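Local coordinates for toluene, o-xylene monooxygenase oxygenase subunit (Pseudomonas stutzeri, PDB 2INC), which probably forms part of the hydroxylase component of a bacterial multicomponent monooxygenase that oxidises toluene and o-xylene with molecular oxygen, at residues 217-220 and 221-225; 313-316 and 317-320. All blocks are in the same frame, centred on the assembly; numbering follows the deposited sequence.

In the fold
Two helices from distant parts of the sequence meet where the interactions described here come together. Interaction 1 is one kinked turn near the middle of helix 208-237, buried about 8 Å from the centre of the chain; interaction 2 follows much later, at the C-terminal end of helix 303-319, about 15 Å from that centre. Their own centres are about 10 Å apart and they touch directly. Because Pro221 has no N-H to give, the carbonyl of Leu217 is left to another donor, and NH1 of Arg318 probably bonds to it, 2.8 Å from Leu217 O. The kinked turn of a mainly helical, ferritin-like fold is thus packed against, and probably hydrogen-bonded to, the chain's last helix.

Interaction 1: 217-220 and 221-225; sequences LVTK and PAVEE
Lys220 and Glu224, one helical turn apart, close a salt bridge inside the protein, with NZ 2.7 Å from Glu224 OE2 and approaching nearly along the C-O axis of that oxygen. Turns of 54° at chi3 and 59° at chi4 fold the lysine chain so that NZ meets the carboxylate. The glutamate, extended beyond CG, brings OE2 to within 3.4 Å of Lys220 CB. Each partner is shared, since NZ also bonds His257 ND1 and Glu224 OE1 pairs with Arg258; this buried charge network probably favours an ionised carboxylate. In the backbone of the same turn, Glu224 N bonds Lys220 O at 2.7 Å. On a neighbouring face of the turn, Thr219 and Val223 point the same way, their CG2 methyls 4.0 Å apart, while the threonine hydroxyl returns to Ala214 O. Val223 N meets Thr219 O almost straight, at 2.8 Å and 172°.

Pro221 explains the shape of the turn. Its ring nitrogen carries no hydrogen, so the helix is kinked here; CG instead lies 3.6 Å from Leu217 O, and the ring sits as a knob among residues 217-220. The backbone widens into a pi-type turn at 217-219, and the bond from Ala222 N to Val218 O is weak, stretched to 3.4 Å.

Around this turn, Lys220 packs on Glu151, His155 and Trp158 of helix 142-172, and Thr219 and Val223 face helices 121-138 and 190-202, while Pro221 rests on Ser314 and Val317 of helix 303-319.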
loop_
_atom_site.group_PDB
_atom_site.type_symbol
_atom_site.label_atom_id
_atom_site.label_comp_id
_atom_site.label_asym_id
_atom_site.label_seq_id
_atom_site.Cartn_x
_atom_site.Cartn_y
_atom_site.Cartn_z
ATOM N N LEU B 217 -29.045 3.616 24.984
ATOM C CA LEU B 217 -29.176 2.902 26.271
ATOM C C LEU B 217 -30.484 2.163 26.369
ATOM O O LEU B 217 -30.572 1.177 27.103
ATOM C CB LEU B 217 -28.953 3.824 27.488
ATOM C CG LEU B 217 -27.580 4.499 27.622
ATOM C CD1 LEU B 217 -27.446 5.238 28.945
ATOM C CD2 LEU B 217 -26.510 3.541 27.438
ATOM N N VAL B 218 -31.484 2.610 25.611
ATOM C CA VAL B 218 -32.823 2.056 25.748
ATOM C C VAL B 218 -33.282 1.391 24.463
ATOM O O VAL B 218 -33.561 0.196 24.461
ATOM C CB VAL B 218 -33.872 3.123 26.211
ATOM C CG1 VAL B 218 -35.292 2.523 26.231
ATOM C CG2 VAL B 218 -33.471 3.678 27.619
ATOM N N THR B 219 -33.374 2.151 23.379
ATOM C CA THR B 219 -33.909 1.598 22.142
ATOM C C THR B 219 -33.029 0.464 21.575
ATOM O O THR B 219 -33.508 -0.651 21.283
ATOM C CB THR B 219 -34.054 2.707 21.151
ATOM O OG1 THR B 219 -34.968 3.646 21.706
ATOM C CG2 THR B 219 -34.621 2.196 19.834
ATOM N N LYS B 220 -31.715 0.697 21.502
ATOM C CA LYS B 220 -30.874 -0.291 20.848
ATOM C C LYS B 220 -30.870 -1.643 21.582
ATOM O O LYS B 220 -31.008 -2.708 20.947
ATOM C CB LYS B 220 -29.453 0.274 20.603
ATOM C CG LYS B 220 -29.394 1.029 19.270
ATOM C CD LYS B 220 -28.111 1.825 19.011
ATOM C CE LYS B 220 -26.886 0.970 19.149
ATOM N NZ LYS B 220 -26.845 -0.196 18.232
ATOM N N PRO B 221 -30.672 -1.638 22.907
ATOM C CA PRO B 221 -30.724 -2.989 23.502
ATOM C C PRO B 221 -32.063 -3.706 23.316
ATOM O O PRO B 221 -32.040 -4.908 23.142
ATOM C CB PRO B 221 -30.341 -2.752 24.978
ATOM C CG PRO B 221 -29.438 -1.468 24.874
ATOM C CD PRO B 221 -30.283 -0.621 23.896
ATOM N N ALA B 222 -33.188 -2.982 23.270
ATOM C CA ALA B 222 -34.492 -3.585 22.955
ATOM C C ALA B 222 -34.545 -4.095 21.519
ATOM O O ALA B 222 -35.043 -5.193 21.269
ATOM C CB ALA B 222 -35.647 -2.643 23.228
ATOM N N VAL B 223 -34.103 -3.282 20.556
ATOM C CA VAL B 223 -34.050 -3.731 19.148
ATOM C C VAL B 223 -33.144 -4.958 18.992
ATOM O O VAL B 223 -33.481 -5.945 18.317
ATOM C CB VAL B 223 -33.554 -2.604 18.216
ATOM C CG1 VAL B 223 -33.358 -3.161 16.796
ATOM C CG2 VAL B 223 -34.550 -1.487 18.212
ATOM N N GLU B 224 -31.988 -4.924 19.652
ATOM C CA GLU B 224 -31.001 -5.965 19.426
ATOM C C GLU B 224 -31.494 -7.266 20.028
ATOM O O GLU B 224 -31.305 -8.312 19.438
ATOM C CB GLU B 224 -29.651 -5.562 20.004
ATOM C CG GLU B 224 -29.050 -4.362 19.212
ATOM C CD GLU B 224 -28.132 -3.473 20.057
ATOM O OE1 GLU B 224 -27.802 -3.835 21.243
ATOM O OE2 GLU B 224 -27.737 -2.406 19.521
ATOM N N GLU B 225 -32.129 -7.196 21.199
ATOM C CA GLU B 225 -32.636 -8.420 21.849
ATOM C C GLU B 225 -33.840 -9.014 21.111
ATOM O O GLU B 225 -33.889 -10.215 20.870
ATOM C CB GLU B 225 -32.854 -8.226 23.360
ATOM C CG GLU B 225 -31.539 -7.984 24.168
ATOM C CD GLU B 225 -30.367 -8.965 23.883
ATOM O OE1 GLU B 225 -30.580 -10.208 23.904
ATOM O OE2 GLU B 225 -29.208 -8.500 23.664
#

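Interaction 2: 313-316 and 317-320; sequences ASRY and VRQM
A Met-aromatic contact lies at the C-terminal end of helix 303-319, where Met320 folds back on Tyr316, one turn earlier. CG of Met320 stands over one face of the ring, offset toward the rim, 3.8 Å from the centroid of Tyr316 and 20° off its normal, in a CH-pi contact. The sulfur is more oblique, and SD lies 3.4 Å from Tyr316 OH; beyond it, CE of Met320 packs 3.5 Å from Tyr316 CE1. The torsions of both residues arrange this: CG of Tyr316 lies anti to the backbone nitrogen (chi1 -165°), and bends at chi2 and chi3 of Met320 bring SD and CE back toward the ring.

The amide of Gln319 comes to the ring edge, its OE1 3.4 Å from Tyr316 CD1, with amide and ring planes 89° apart. NE2 of the same amide lies beside Arg315 CB.

Regular i to i+4 helical bonds underlie these side chains near the helix end, Gln319 N to Arg315 O at 2.9 Å and Met320 N to Tyr316 O at 3.0 Å. Val317 N instead divides weakly between Ala313 O and Ser314 O.

On another side of the helix, the guanidinium of Arg318 lays a face over Ser314 O and Arg315 CA, while its NH1 bonds the carbonyl oxygen of Leu217 in helix 208-237. Its plane is strongly turned from that of Arg315, and the two like charges are probably balanced by carboxylates of helix 274-299: Arg318 NH2 pairs with Glu286, and Arg315 NH2 with Asp290. Ser314 OG turns back to Ala310 O and Lys311 O within its own helix.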
loop_
_atom_site.group_PDB
_atom_site.type_symbol
_atom_site.label_atom_id
_atom_site.label_comp_id
_atom_site.label_asym_id
_atom_site.label_seq_id
_atom_site.Cartn_x
_atom_site.Cartn_y
_atom_site.Cartn_z
ATOM N N ALA B 313 -32.487 -9.310 29.335
ATOM C CA ALA B 313 -31.201 -9.147 28.642
ATOM C C ALA B 313 -30.939 -7.685 28.364
ATOM O O ALA B 313 -29.843 -7.222 28.582
ATOM C CB ALA B 313 -31.174 -9.947 27.342
ATOM N N SER B 314 -31.949 -6.959 27.896
ATOM C CA SER B 314 -31.813 -5.526 27.682
ATOM C C SER B 314 -31.680 -4.725 28.987
ATOM O O SER B 314 -30.892 -3.806 29.057
ATOM C CB SER B 314 -32.956 -5.000 26.813
ATOM O OG SER B 314 -34.212 -5.181 27.431
ATOM N N ARG B 315 -32.431 -5.069 30.036
ATOM C CA ARG B 315 -32.264 -4.397 31.314
ATOM C C ARG B 315 -30.872 -4.666 31.847
ATOM O O ARG B 315 -30.254 -3.775 32.434
ATOM C CB ARG B 315 -33.319 -4.877 32.332
ATOM C CG ARG B 315 -34.684 -4.336 31.994
ATOM C CD ARG B 315 -35.785 -5.017 32.772
ATOM N NE ARG B 315 -37.070 -4.683 32.167
ATOM C CZ ARG B 315 -38.214 -5.279 32.479
ATOM N NH1 ARG B 315 -38.222 -6.244 33.395
ATOM N NH2 ARG B 315 -39.356 -4.916 31.876
ATOM N N TYR B 316 -30.360 -5.871 31.607
ATOM C CA TYR B 316 -29.025 -6.244 32.097
ATOM C C TYR B 316 -27.866 -5.380 31.555
ATOM O O TYR B 316 -26.859 -5.146 32.228
ATOM C CB TYR B 316 -28.740 -7.719 31.803
ATOM C CG TYR B 316 -27.574 -8.257 32.575
ATOM C CD1 TYR B 316 -27.607 -8.304 33.966
ATOM C CD2 TYR B 316 -26.440 -8.718 31.926
ATOM C CE1 TYR B 316 -26.534 -8.815 34.687
ATOM C CE2 TYR B 316 -25.361 -9.219 32.627
ATOM C CZ TYR B 316 -25.412 -9.261 34.011
ATOM O OH TYR B 316 -24.334 -9.758 34.743
ATOM N N VAL B 317 -28.016 -4.946 30.307
ATOM C CA VAL B 317 -27.081 -4.026 29.681
ATOM C C VAL B 317 -26.925 -2.762 30.535
ATOM O O VAL B 317 -25.792 -2.355 30.837
ATOM C CB VAL B 317 -27.568 -3.694 28.264
ATOM C CG1 VAL B 317 -26.690 -2.594 27.601
ATOM C CG2 VAL B 317 -27.598 -4.968 27.455
ATOM N N ARG B 318 -28.050 -2.163 30.933
ATOM C CA ARG B 318 -28.049 -0.948 31.740
ATOM C C ARG B 318 -27.607 -1.223 33.186
ATOM O O ARG B 318 -26.845 -0.436 33.767
ATOM C CB ARG B 318 -29.403 -0.258 31.692
ATOM C CG ARG B 318 -29.759 0.339 30.309
ATOM C CD ARG B 318 -31.051 1.187 30.332
ATOM N NE ARG B 318 -32.203 0.351 30.625
ATOM C CZ ARG B 318 -32.777 -0.476 29.749
ATOM N NH1 ARG B 318 -32.328 -0.571 28.497
ATOM N NH2 ARG B 318 -33.806 -1.231 30.137
ATOM N N GLN B 319 -28.062 -2.356 33.745
ATOM C CA GLN B 319 -27.670 -2.774 35.090
ATOM C C GLN B 319 -26.161 -2.809 35.258
ATOM O O GLN B 319 -25.632 -2.266 36.227
ATOM C CB GLN B 319 -28.224 -4.162 35.387
ATOM C CG GLN B 319 -29.741 -4.232 35.507
ATOM C CD GLN B 319 -30.220 -5.705 35.573
ATOM O OE1 GLN B 319 -29.528 -6.568 36.137
ATOM N NE2 GLN B 319 -31.374 -5.991 34.967
ATOM N N MET B 320 -25.467 -3.439 34.305
ATOM C CA MET B 320 -24.007 -3.572 34.339
ATOM C C MET B 320 -23.239 -2.253 34.171
ATOM O O MET B 320 -22.013 -2.215 34.347
ATOM C CB MET B 320 -23.540 -4.606 33.320
ATOM C CG MET B 320 -23.894 -6.048 33.707
ATOM S SD MET B 320 -23.529 -6.507 35.444
ATOM C CE MET B 320 -25.062 -6.158 36.345
#